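Local coordinates for tailspike protein (Siphovirus 9NA, PDB 3RIQ) that probably recognises lipopolysaccharide on the Salmonella surface as the phage's receptor and cleaves it as an endorhamnosidase, working as a trimeric right-handed beta-helix tailspike, at residues G45-F50 with N70-G75; G101-N106 with Q274-G279; R149-N154 with L169-N174. One frame throughout, in Å; residues are numbered along the deposited sequence.

Contact 1 of 3, residues G45-F50 with N70-G75; sequences GEAVDF and NWNNLG
The ring of F50 points its edge into the face of W71 in a T-shaped pair: CE2 of F50 comes to 3.5 Å from CG of W71, and CZ sits over the middle of the indole. The planes stand 73° apart. L74 lies alongside F50, and its CD1 makes a CH-pi contact 4.2 Å from the centroid of that ring. V48 CG1 covers the opposite face toward the rim, so the phenyl ring is held between two aliphatic groups while its edge meets the tryptophan. V48 also runs beside W71, with CB near CD1 of the indole.

On the face of the sheet opposite V48 and W71, the side chains of A47, D49, N70 and N72 point outward. D49 extends its carboxylate, CG anti to the backbone N (chi1 175°), across to N73, whose ND2 donates to D49 OD1 at 2.9 Å. The donor lies well above the carboxylate plane, though the acceptor is nearly in the amide plane of N73. D49 OD1 is gripped a second time by the backbone N of G51.

Strands 46-49 and 70-72 are parallel neighbours on successive coils of the right-handed beta-helix, so the aromatic cluster belongs to its interior and the asparagines to its outer wall. Four backbone bonds stitch them: N70 N to E46 O, V48 N to N70 O at 2.8 Å, N72 N to V48 O, and F50 N to N72 O at 2.9 Å. The last ties down the residue that carries the phenyl ring.

Further out, helix 23-29 packs on V48, F50 and W71 through L23 and A27, and I57 of strand 56-59 touches F50, W71 and L74. N72 ND2 bonds N151 OD1 on the following coil, and E46 OE1 is held by Y40 OH.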
ATOM      1  N   GLY A  45       6.502  42.924  10.831  1.00 13.69           N
ATOM      2  CA  GLY A  45       5.776  43.196  12.049  1.00 13.93           C
ATOM      3  C   GLY A  45       4.404  43.796  11.820  1.00 13.82           C
ATOM      4  O   GLY A  45       3.670  44.035  12.781  1.00 14.86           O
ATOM      5  N   GLU A  46       4.059  44.045  10.558  1.00 13.75           N
ATOM      6  CA  GLU A  46       2.739  44.567  10.208  1.00 13.50           C
ATOM      7  C   GLU A  46       1.654  43.635  10.747  1.00 13.93           C
ATOM      8  O   GLU A  46       1.832  42.407  10.793  1.00 13.66           O
ATOM      9  CB  GLU A  46       2.601  44.678   8.656  1.00 13.94           C
ATOM     10  CG  GLU A  46       1.276  45.350   8.217  1.00 15.31           C
ATOM     11  CD  GLU A  46       1.247  45.725   6.751  1.00 17.64           C
ATOM     12  OE1 GLU A  46       0.118  45.840   6.207  1.00 20.41           O
ATOM     13  OE2 GLU A  46       2.333  45.931   6.158  1.00 17.12           O
ATOM     14  N   ALA A  47       0.530  44.209  11.156  1.00 13.67           N
ATOM     15  CA  ALA A  47      -0.575  43.412  11.658  1.00 14.45           C
ATOM     16  C   ALA A  47      -1.863  43.822  10.955  1.00 15.80           C
ATOM     17  O   ALA A  47      -2.069  45.010  10.591  1.00 18.80           O
ATOM     18  CB  ALA A  47      -0.709  43.590  13.158  1.00 15.61           C
ATOM     19  N   VAL A  48      -2.737  42.846  10.770  1.00 14.50           N
ATOM     20  CA  VAL A  48      -4.060  43.040  10.164  1.00 14.56           C
ATOM     21  C   VAL A  48      -5.079  42.435  11.111  1.00 13.94           C
ATOM     22  O   VAL A  48      -5.001  41.226  11.440  1.00 13.75           O
ATOM     23  CB  VAL A  48      -4.182  42.384   8.772  1.00 14.38           C
ATOM     24  CG1 VAL A  48      -5.557  42.682   8.157  1.00 15.45           C
ATOM     25  CG2 VAL A  48      -3.071  42.917   7.862  1.00 17.51           C
ATOM     26  N   ASP A  49      -6.007  43.284  11.564  1.00 14.01           N
ATOM     27  CA  ASP A  49      -7.079  42.873  12.464  1.00 14.59           C
ATOM     28  C   ASP A  49      -8.355  42.681  11.639  1.00 14.39           C
ATOM     29  O   ASP A  49      -8.880  43.647  11.080  1.00 14.85           O
ATOM     30  CB  ASP A  49      -7.294  43.996  13.512  1.00 15.14           C
ATOM     31  CG  ASP A  49      -8.476  43.745  14.457  1.00 18.62           C
ATOM     32  OD1 ASP A  49      -9.150  42.713  14.415  1.00 15.93           O
ATOM     33  OD2 ASP A  49      -8.717  44.647  15.312  1.00 26.56           O
ATOM     34  N   PHE A  50      -8.822  41.429  11.543  1.00 13.27           N
ATOM     35  CA  PHE A  50      -9.994  41.091  10.712  1.00 13.17           C
ATOM     36  C   PHE A  50     -11.317  41.173  11.449  1.00 13.67           C
ATOM     37  O   PHE A  50     -12.368  40.810  10.898  1.00 14.33           O
ATOM     38  CB  PHE A  50      -9.784  39.673  10.084  1.00 13.56           C
ATOM     39  CG  PHE A  50      -8.713  39.653   9.015  1.00 12.75           C
ATOM     40  CD1 PHE A  50      -8.978  40.129   7.722  1.00 12.55           C
ATOM     41  CD2 PHE A  50      -7.423  39.175   9.314  1.00 13.37           C
ATOM     42  CE1 PHE A  50      -7.993  40.081   6.743  1.00 13.51           C
ATOM     43  CE2 PHE A  50      -6.423  39.152   8.337  1.00 14.39           C
ATOM     44  CZ  PHE A  50      -6.704  39.576   7.063  1.00 13.36           C
ATOM     45  N   ASN A  70       1.395  39.632  10.294  1.00 12.29           N
ATOM     46  CA  ASN A  70       0.460  39.014  11.285  1.00 12.23           C
ATOM     47  C   ASN A  70      -0.988  39.195  10.884  1.00 12.30           C
ATOM     48  O   ASN A  70      -1.435  40.320  10.569  1.00 12.87           O
ATOM     49  CB  ASN A  70       0.653  39.667  12.666  1.00 12.02           C
ATOM     50  CG  ASN A  70       2.052  39.521  13.191  1.00 13.88           C
ATOM     51  OD1 ASN A  70       2.879  40.460  13.140  1.00 17.96           O
ATOM     52  ND2 ASN A  70       2.335  38.361  13.726  1.00 12.64           N
ATOM     53  N   TRP A  71      -1.741  38.096  10.905  1.00 12.19           N
ATOM     54  CA  TRP A  71      -3.185  38.118  10.673  1.00 12.23           C
ATOM     55  C   TRP A  71      -3.890  37.731  11.958  1.00 12.64           C
ATOM     56  O   TRP A  71      -3.776  36.579  12.440  1.00 13.84           O
ATOM     57  CB  TRP A  71      -3.559  37.170   9.541  1.00 11.60           C
ATOM     58  CG  TRP A  71      -3.290  37.717   8.153  1.00 12.20           C
ATOM     59  CD1 TRP A  71      -2.559  38.851   7.798  1.00 11.65           C
ATOM     60  CD2 TRP A  71      -3.766  37.152   6.939  1.00 12.25           C
ATOM     61  NE1 TRP A  71      -2.582  38.997   6.417  1.00 12.90           N
ATOM     62  CE2 TRP A  71      -3.306  37.968   5.873  1.00 12.76           C
ATOM     63  CE3 TRP A  71      -4.545  36.006   6.636  1.00 13.14           C
ATOM     64  CZ2 TRP A  71      -3.579  37.658   4.505  1.00 12.97           C
ATOM     65  CZ3 TRP A  71      -4.825  35.720   5.304  1.00 13.60           C
ATOM     66  CH2 TRP A  71      -4.342  36.547   4.247  1.00 13.29           C
ATOM     67  N   ASN A  72      -4.640  38.693  12.500  1.00 12.80           N
ATOM     68  CA  ASN A  72      -5.258  38.563  13.838  1.00 12.58           C
ATOM     69  C   ASN A  72      -6.772  38.629  13.727  1.00 13.42           C
ATOM     70  O   ASN A  72      -7.307  39.270  12.825  1.00 13.77           O
ATOM     71  CB  ASN A  72      -4.774  39.710  14.733  1.00 13.48           C
ATOM     72  CG  ASN A  72      -3.278  39.735  14.859  1.00 13.65           C
ATOM     73  OD1 ASN A  72      -2.638  40.801  14.879  1.00 18.17           O
ATOM     74  ND2 ASN A  72      -2.703  38.580  14.988  1.00 15.09           N
ATOM     75  N   ASN A  73      -7.455  37.948  14.631  1.00 12.65           N
ATOM     76  CA  ASN A  73      -8.921  37.946  14.697  1.00 13.49           C
ATOM     77  C   ASN A  73      -9.615  37.545  13.400  1.00 13.73           C
ATOM     78  O   ASN A  73     -10.660  38.070  13.061  1.00 14.91           O
ATOM     79  CB  ASN A  73      -9.438  39.314  15.180  1.00 13.86           C
ATOM     80  CG  ASN A  73      -8.846  39.692  16.515  1.00 18.79           C
ATOM     81  OD1 ASN A  73      -8.812  38.879  17.442  1.00 22.72           O
ATOM     82  ND2 ASN A  73      -8.420  40.932  16.645  1.00 21.62           N
ATOM     83  N   LEU A  74      -9.067  36.567  12.705  1.00 13.31           N
ATOM     84  CA  LEU A  74      -9.748  36.071  11.530  1.00 13.50           C
ATOM     85  C   LEU A  74     -10.844  35.156  12.001  1.00 13.47           C
ATOM     86  O   LEU A  74     -10.584  34.270  12.816  1.00 14.42           O
ATOM     87  CB  LEU A  74      -8.735  35.306  10.630  1.00 13.73           C
ATOM     88  CG  LEU A  74      -9.266  34.827   9.282  1.00 14.48           C
ATOM     89  CD1 LEU A  74      -9.826  36.028   8.475  1.00 15.73           C
ATOM     90  CD2 LEU A  74      -8.135  34.107   8.462  1.00 15.28           C
ATOM     91  N   GLY A  75     -12.072  35.361  11.530  1.00 13.00           N
ATOM     92  CA  GLY A  75     -13.227  34.634  12.072  1.00 13.58           C
ATOM     93  C   GLY A  75     -13.227  33.150  11.727  1.00 14.02           C
ATOM     94  O   GLY A  75     -12.840  32.770  10.630  1.00 13.31           O
TER
HETATM   95  O   HOH W   1      -7.488  43.183  17.870  1.00 45.96           O

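Contact 2 of 3, residues G101-N106 with Q274-G279; sequences GNWVTN and QCYYDG
Q274 reaches from a loop that follows a strand of the right-handed beta-helix to G101, in a loop that belongs to the long excursion between strands 79-87 and 146-151. Its CB lies 3.9 Å from CZ2 of W103. Beyond CG the chain is extended (chi2 179°), which carries the amide past the indole until NE2 sits over one face of W103. There Q274 NE2 donates to G101 O at 2.9 Å, an almost straight bond (176°) with the carbonyl oxygen lying in the amide plane. The same nitrogen also bonds D319 OD2, while OE1 accepts from R242 NE, so both amide atoms are engaged and the rotation of the group is fixed.

W103 brings its six-membered ring to the loop backbone. C275 O lies at the indole edge, near the ring plane, 3.4 Å from CZ2 of W103, and Q274 O is 3.5 Å from CH2 of the same ring. In the five-membered ring, NE1 of W103 bonds D319 O, so D319 serves both W103 and Q274. R96 makes a cation-pi contact with Y276, which meets W103 obliquely, planes 44° apart, with Y276 CD1 3.6 Å from CZ3 of W103.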
ATOM      1  N   GLY A 101      21.983  16.103 -10.128  1.00 16.57           N
ATOM      2  CA  GLY A 101      21.035  16.003  -9.018  1.00 16.13           C
ATOM      3  C   GLY A 101      21.510  15.113  -7.866  1.00 15.83           C
ATOM      4  O   GLY A 101      20.676  14.650  -7.037  1.00 15.88           O
ATOM      5  N   ASN A 102      22.827  14.871  -7.791  1.00 15.27           N
ATOM      6  CA  ASN A 102      23.408  14.101  -6.668  1.00 15.32           C
ATOM      7  C   ASN A 102      23.998  14.990  -5.575  1.00 15.13           C
ATOM      8  O   ASN A 102      24.395  16.137  -5.842  1.00 16.31           O
ATOM      9  CB  ASN A 102      24.515  13.157  -7.171  1.00 15.55           C
ATOM     10  CG  ASN A 102      23.969  11.995  -7.977  1.00 16.24           C
ATOM     11  OD1 ASN A 102      24.496  11.660  -9.055  1.00 23.21           O
ATOM     12  ND2 ASN A 102      22.917  11.364  -7.469  1.00 16.44           N
ATOM     13  N   TRP A 103      24.063  14.470  -4.351  1.00 14.77           N
ATOM     14  CA  TRP A 103      24.637  15.232  -3.234  1.00 15.63           C
ATOM     15  C   TRP A 103      26.060  15.668  -3.527  1.00 16.27           C
ATOM     16  O   TRP A 103      26.882  14.880  -4.058  1.00 16.39           O
ATOM     17  CB  TRP A 103      24.662  14.399  -1.955  1.00 15.52           C
ATOM     18  CG  TRP A 103      23.308  14.153  -1.350  1.00 14.28           C
ATOM     19  CD1 TRP A 103      22.551  12.996  -1.437  1.00 14.49           C
ATOM     20  CD2 TRP A 103      22.538  15.071  -0.563  1.00 13.58           C
ATOM     21  NE1 TRP A 103      21.370  13.144  -0.732  1.00 14.41           N
ATOM     22  CE2 TRP A 103      21.329  14.404  -0.195  1.00 14.47           C
ATOM     23  CE3 TRP A 103      22.744  16.386  -0.127  1.00 12.98           C
ATOM     24  CZ2 TRP A 103      20.323  15.025   0.581  1.00 12.91           C
ATOM     25  CZ3 TRP A 103      21.759  16.990   0.656  1.00 12.96           C
ATOM     26  CH2 TRP A 103      20.568  16.305   1.011  1.00 13.56           C
ATOM     27  N   VAL A 104      26.347  16.906  -3.130  1.00 16.45           N
ATOM     28  CA  VAL A 104      27.702  17.453  -3.048  1.00 18.57           C
ATOM     29  C   VAL A 104      28.027  17.576  -1.559  1.00 19.61           C
ATOM     30  O   VAL A 104      27.281  18.214  -0.808  1.00 19.03           O
ATOM     31  CB  VAL A 104      27.808  18.849  -3.713  1.00 18.82           C
ATOM     32  CG1 VAL A 104      29.205  19.481  -3.457  1.00 21.78           C
ATOM     33  CG2 VAL A 104      27.503  18.746  -5.224  1.00 19.91           C
ATOM     34  N   THR A 105      29.113  16.948  -1.114  1.00 20.17           N
ATOM     35  CA  THR A 105      29.418  16.963   0.323  1.00 21.32           C
ATOM     36  C   THR A 105      30.776  17.564   0.683  1.00 21.82           C
ATOM     37  O   THR A 105      31.001  17.888   1.850  1.00 22.19           O
ATOM     38  CB  THR A 105      29.333  15.544   0.939  1.00 21.11           C
ATOM     39  OG1 THR A 105      30.321  14.713   0.324  1.00 24.31           O
ATOM     40  CG2 THR A 105      27.945  14.918   0.763  1.00 20.08           C
ATOM     41  N   ASN A 106      31.684  17.699  -0.292  1.00 22.64           N
ATOM     42  CA  ASN A 106      32.948  18.388  -0.079  1.00 23.76           C
ATOM     43  C   ASN A 106      32.649  19.791   0.473  1.00 23.76           C
ATOM     44  O   ASN A 106      31.993  20.587  -0.218  1.00 22.69           O
ATOM     45  CB  ASN A 106      33.720  18.437  -1.402  1.00 24.20           C
ATOM     46  CG  ASN A 106      35.056  19.165  -1.291  1.00 26.53           C
ATOM     47  OD1 ASN A 106      35.229  20.060  -0.471  1.00 29.08           O
ATOM     48  ND2 ASN A 106      36.009  18.781  -2.142  1.00 31.82           N
ATOM     49  N   GLN A 274      15.453  13.619  -0.893  1.00 11.55           N
ATOM     50  CA  GLN A 274      16.711  14.343  -0.619  1.00 11.75           C
ATOM     51  C   GLN A 274      16.596  15.439   0.438  1.00 12.45           C
ATOM     52  O   GLN A 274      17.150  16.528   0.267  1.00 12.94           O
ATOM     53  CB  GLN A 274      17.322  14.889  -1.907  1.00 12.44           C
ATOM     54  CG  GLN A 274      17.769  13.759  -2.841  1.00 12.08           C
ATOM     55  CD  GLN A 274      18.358  14.299  -4.135  1.00 12.22           C
ATOM     56  OE1 GLN A 274      17.794  15.218  -4.778  1.00 13.04           O
ATOM     57  NE2 GLN A 274      19.497  13.750  -4.528  1.00 14.40           N
ATOM     58  N   CYS A 275      15.905  15.167   1.549  1.00 12.75           N
ATOM     59  CA  CYS A 275      16.027  16.106   2.703  1.00 12.93           C
ATOM     60  C   CYS A 275      17.418  15.939   3.340  1.00 12.91           C
ATOM     61  O   CYS A 275      18.088  14.913   3.137  1.00 13.60           O
ATOM     62  CB  CYS A 275      14.921  15.895   3.733  1.00 13.40           C
ATOM     63  SG  CYS A 275      14.919  14.242   4.504  1.00 13.91           S
ATOM     64  N   TYR A 276      17.870  16.959   4.060  1.00 12.95           N
ATOM     65  CA  TYR A 276      19.217  16.902   4.626  1.00 12.82           C
ATOM     66  C   TYR A 276      19.272  16.141   5.945  1.00 13.56           C
ATOM     67  O   TYR A 276      20.320  15.558   6.283  1.00 14.05           O
ATOM     68  CB  TYR A 276      19.803  18.306   4.765  1.00 13.54           C
ATOM     69  CG  TYR A 276      21.290  18.334   5.019  1.00 14.00           C
ATOM     70  CD1 TYR A 276      22.205  17.719   4.133  1.00 15.06           C
ATOM     71  CD2 TYR A 276      21.804  19.017   6.119  1.00 15.86           C
ATOM     72  CE1 TYR A 276      23.607  17.788   4.356  1.00 14.93           C
ATOM     73  CE2 TYR A 276      23.172  19.110   6.335  1.00 16.10           C
ATOM     74  CZ  TYR A 276      24.076  18.465   5.456  1.00 15.24           C
ATOM     75  OH  TYR A 276      25.456  18.541   5.675  1.00 17.29           O
ATOM     76  N   TYR A 277      18.150  16.115   6.686  1.00 13.44           N
ATOM     77  CA  TYR A 277      18.072  15.227   7.831  1.00 13.61           C
ATOM     78  C   TYR A 277      17.191  14.005   7.505  1.00 12.56           C
ATOM     79  O   TYR A 277      17.499  13.291   6.533  1.00 13.09           O
ATOM     80  CB  TYR A 277      17.732  16.005   9.104  1.00 13.61           C
ATOM     81  CG  TYR A 277      18.956  16.765   9.608  1.00 17.38           C
ATOM     82  CD1 TYR A 277      19.835  16.151  10.517  1.00 20.99           C
ATOM     83  CD2 TYR A 277      19.295  18.024   9.115  1.00 17.40           C
ATOM     84  CE1 TYR A 277      20.975  16.821  10.986  1.00 23.62           C
ATOM     85  CE2 TYR A 277      20.421  18.703   9.565  1.00 19.36           C
ATOM     86  CZ  TYR A 277      21.269  18.104  10.492  1.00 22.09           C
ATOM     87  OH  TYR A 277      22.404  18.782  10.932  1.00 25.84           O
ATOM     88  N   ASP A 278      16.100  13.749   8.229  1.00 12.52           N
ATOM     89  CA  ASP A 278      15.497  12.399   8.185  1.00 13.44           C
ATOM     90  C   ASP A 278      14.234  12.393   7.325  1.00 12.31           C
ATOM     91  O   ASP A 278      13.452  13.351   7.350  1.00 12.85           O
ATOM     92  CB  ASP A 278      15.164  11.965   9.614  1.00 13.51           C
ATOM     93  CG  ASP A 278      16.337  12.207  10.536  1.00 13.75           C
ATOM     94  OD1 ASP A 278      17.448  11.769  10.148  1.00 14.09           O
ATOM     95  OD2 ASP A 278      16.183  12.903  11.567  1.00 14.78           O
ATOM     96  N   GLY A 279      14.032  11.330   6.557  1.00 12.60           N
ATOM     97  CA  GLY A 279      12.881  11.287   5.633  1.00 12.88           C
ATOM     98  C   GLY A 279      11.564  11.666   6.298  1.00 11.84           C
ATOM     99  O   GLY A 279      10.753  12.414   5.729  1.00 12.83           O
TER

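Contact 3 of 3, residues R149-N154 with L169-N174; sequences RVNSAN and LFTLCN
R149 sets CG anti to its own main-chain nitrogen (chi1 -172°) and stays extended to NE, while T171 turns OG1 beside its backbone N (chi1 -62°); the two side chains therefore meet across the strands. R149 NE donates to T171 OG1 at 2.9 Å, nearly straight (170°) and in the guanidinium plane. L169 runs alongside R149, its CD2 3.6 Å from NE. E194 OE1 takes a salt bridge from R149 NH2 and a hydrogen bond with T171 OG1, binding the same pair from the next coil. R149 NH1 bonds a glycerol probably left from crystallisation.

On the sheet face opposite R149 and T171, V150 lies beside F170, CB 3.7 Å from CD1 of the ring, with F158 in an edge-to-face pair with F170. At the turn, C173 SG accepts a long bond from A153 N (3.5 Å). N154 and N174 then line up side by side: N174 ND2 gives a 3.0 Å bond to N154 OD1, and a water links that oxygen to L172 O. Backbone bonds such as T171 N to V150 O (2.9 Å) join parallel strands 149-151 and 169-171, while the in-register asparagine pair, N154 with N174, and the inward V150 beside F170 are characteristic of successive coils in a right-handed beta-helix.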
ATOM      1  N   ARG A 149       1.969  34.939   9.630  1.00 12.17           N
ATOM      2  CA  ARG A 149       1.682  34.390  10.950  1.00 10.76           C
ATOM      3  C   ARG A 149       0.211  34.629  11.245  1.00 11.55           C
ATOM      4  O   ARG A 149      -0.223  35.791  11.407  1.00 12.47           O
ATOM      5  CB  ARG A 149       2.559  35.042  12.014  1.00 11.95           C
ATOM      6  CG  ARG A 149       2.442  34.365  13.387  1.00 12.35           C
ATOM      7  CD  ARG A 149       3.314  35.019  14.431  1.00 13.51           C
ATOM      8  NE  ARG A 149       3.632  34.038  15.477  1.00 13.52           N
ATOM      9  CZ  ARG A 149       4.555  34.226  16.415  1.00 14.32           C
ATOM     10  NH1 ARG A 149       5.178  35.410  16.500  1.00 16.06           N
ATOM     11  NH2 ARG A 149       4.839  33.247  17.279  1.00 14.97           N
ATOM     12  N   VAL A 150      -0.560  33.540  11.295  1.00 11.09           N
ATOM     13  CA  VAL A 150      -1.997  33.595  11.606  1.00 11.81           C
ATOM     14  C   VAL A 150      -2.118  33.277  13.098  1.00 11.18           C
ATOM     15  O   VAL A 150      -1.728  32.180  13.523  1.00 12.36           O
ATOM     16  CB  VAL A 150      -2.781  32.599  10.746  1.00 10.72           C
ATOM     17  CG1 VAL A 150      -4.236  32.517  11.186  1.00 13.40           C
ATOM     18  CG2 VAL A 150      -2.663  32.954   9.270  1.00 13.63           C
ATOM     19  N   ASN A 151      -2.618  34.238  13.885  1.00 11.81           N
ATOM     20  CA  ASN A 151      -2.635  34.087  15.338  1.00 12.63           C
ATOM     21  C   ASN A 151      -4.022  33.783  15.886  1.00 12.96           C
ATOM     22  O   ASN A 151      -4.994  34.494  15.575  1.00 13.89           O
ATOM     23  CB  ASN A 151      -2.143  35.396  15.962  1.00 12.34           C
ATOM     24  CG  ASN A 151      -0.690  35.748  15.569  1.00 13.47           C
ATOM     25  OD1 ASN A 151      -0.391  36.860  15.052  1.00 16.26           O
ATOM     26  ND2 ASN A 151       0.193  34.833  15.814  1.00 11.97           N
ATOM     27  N   SER A 152      -4.109  32.743  16.709  1.00 12.36           N
ATOM     28  CA  SER A 152      -5.315  32.395  17.472  1.00 12.82           C
ATOM     29  C   SER A 152      -6.560  32.384  16.586  1.00 13.37           C
ATOM     30  O   SER A 152      -7.539  33.077  16.868  1.00 14.41           O
ATOM     31  CB  SER A 152      -5.489  33.353  18.652  1.00 13.32           C
ATOM     32  OG  SER A 152      -4.418  33.152  19.552  1.00 15.49           O
ATOM     33  N   ALA A 153      -6.504  31.604  15.507  1.00 12.95           N
ATOM     34  CA  ALA A 153      -7.667  31.378  14.651  1.00 13.32           C
ATOM     35  C   ALA A 153      -8.069  29.914  14.708  1.00 13.44           C
ATOM     36  O   ALA A 153      -7.192  29.038  14.836  1.00 14.20           O
ATOM     37  CB  ALA A 153      -7.357  31.817  13.201  1.00 14.80           C
ATOM     38  N   ASN A 154      -9.380  29.658  14.613  1.00 13.15           N
ATOM     39  CA  ASN A 154      -9.913  28.304  14.622  1.00 13.32           C
ATOM     40  C   ASN A 154     -10.677  28.078  13.349  1.00 13.19           C
ATOM     41  O   ASN A 154     -11.396  28.974  12.874  1.00 14.45           O
ATOM     42  CB  ASN A 154     -10.834  28.068  15.822  1.00 13.96           C
ATOM     43  CG  ASN A 154     -10.097  27.992  17.146  1.00 16.80           C
ATOM     44  OD1 ASN A 154      -8.961  27.530  17.243  1.00 19.51           O
ATOM     45  ND2 ASN A 154     -10.773  28.446  18.194  1.00 22.73           N
ATOM     46  N   LEU A 169       2.978  30.308   9.234  1.00 11.87           N
ATOM     47  CA  LEU A 169       3.102  29.980  10.678  1.00 11.30           C
ATOM     48  C   LEU A 169       1.731  30.169  11.342  1.00 11.58           C
ATOM     49  O   LEU A 169       1.199  31.289  11.329  1.00 13.01           O
ATOM     50  CB  LEU A 169       4.173  30.872  11.308  1.00 11.67           C
ATOM     51  CG  LEU A 169       4.283  30.863  12.841  1.00 10.97           C
ATOM     52  CD1 LEU A 169       4.698  29.503  13.318  1.00 12.45           C
ATOM     53  CD2 LEU A 169       5.329  31.867  13.199  1.00 13.31           C
ATOM     54  N   PHE A 170       1.185  29.113  11.929  1.00 11.56           N
ATOM     55  CA  PHE A 170      -0.111  29.175  12.617  1.00 10.42           C
ATOM     56  C   PHE A 170       0.186  29.057  14.095  1.00 12.03           C
ATOM     57  O   PHE A 170       0.682  28.001  14.562  1.00 13.06           O
ATOM     58  CB  PHE A 170      -1.026  28.027  12.142  1.00 10.84           C
ATOM     59  CG  PHE A 170      -1.402  28.155  10.711  1.00 10.11           C
ATOM     60  CD1 PHE A 170      -2.498  28.943  10.355  1.00 10.85           C
ATOM     61  CD2 PHE A 170      -0.661  27.519   9.706  1.00 10.54           C
ATOM     62  CE1 PHE A 170      -2.874  29.100   8.988  1.00 11.82           C
ATOM     63  CE2 PHE A 170      -1.026  27.661   8.348  1.00 12.11           C
ATOM     64  CZ  PHE A 170      -2.107  28.480   7.989  1.00 11.37           C
ATOM     65  N   THR A 171      -0.123  30.122  14.823  1.00 11.85           N
ATOM     66  CA  THR A 171       0.187  30.225  16.269  1.00 11.91           C
ATOM     67  C   THR A 171      -1.092  30.108  17.078  1.00 12.81           C
ATOM     68  O   THR A 171      -1.990  30.927  16.907  1.00 11.88           O
ATOM     69  CB  THR A 171       0.937  31.534  16.567  1.00 12.38           C
ATOM     70  OG1 THR A 171       2.177  31.512  15.844  1.00 12.58           O
ATOM     71  CG2 THR A 171       1.239  31.710  18.079  1.00 13.12           C
ATOM     72  N   LEU A 172      -1.158  29.116  17.974  1.00 11.27           N
ATOM     73  CA  LEU A 172      -2.355  28.886  18.829  1.00 12.03           C
ATOM     74  C   LEU A 172      -3.637  28.706  17.996  1.00 12.14           C
ATOM     75  O   LEU A 172      -4.722  29.227  18.357  1.00 13.32           O
ATOM     76  CB  LEU A 172      -2.554  29.976  19.918  1.00 11.58           C
ATOM     77  CG  LEU A 172      -1.471  30.023  21.012  1.00 11.98           C
ATOM     78  CD1 LEU A 172      -1.795  31.173  21.984  1.00 13.30           C
ATOM     79  CD2 LEU A 172      -1.421  28.710  21.791  1.00 13.75           C
ATOM     80  N   CYS A 173      -3.514  27.980  16.881  1.00 11.00           N
ATOM     81  CA  CYS A 173      -4.642  27.704  16.032  1.00 11.24           C
ATOM     82  C   CYS A 173      -5.133  26.282  16.215  1.00 11.30           C
ATOM     83  O   CYS A 173      -4.371  25.398  16.651  1.00 12.02           O
ATOM     84  CB  CYS A 173      -4.273  27.914  14.544  1.00 12.25           C
ATOM     85  SG  CYS A 173      -3.928  29.685  14.126  1.00 12.62           S
ATOM     86  N   ASN A 174      -6.379  26.045  15.806  1.00 11.99           N
ATOM     87  CA  ASN A 174      -6.949  24.681  15.792  1.00 11.89           C
ATOM     88  C   ASN A 174      -7.791  24.522  14.533  1.00 11.39           C
ATOM     89  O   ASN A 174      -8.322  25.509  13.988  1.00 11.47           O
ATOM     90  CB  ASN A 174      -7.854  24.438  17.001  1.00 11.55           C
ATOM     91  CG  ASN A 174      -7.118  24.555  18.310  1.00 13.05           C
ATOM     92  OD1 ASN A 174      -6.422  23.623  18.740  1.00 14.56           O
ATOM     93  ND2 ASN A 174      -7.261  25.728  18.958  1.00 14.80           N
TER
HETATM   94  O   HOH W   2      -7.423  29.643  18.328  1.00 25.07           O

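Contacts 1 and 3 adjoin, their centres about 10 Å apart, because strands 67-72 and 146-151 are neighbours: the four segments lie on consecutive coils near the N-terminal end of the beta-helix. W71 N lies 2.8 Å from R149 O, and N72 ND2 lies 2.9 Å from N151 OD1, which carries the asparagine row from one contact into the other. Contact 2 stands apart, its centre about 38 Å from that of contact 1 and about 32 Å from that of contact 3. After contact 1 and strand 79-87 the chain leaves the coils, supplies 101-106 to contact 2, and returns to form contact 3 before 274-279 arrives farther along the helix.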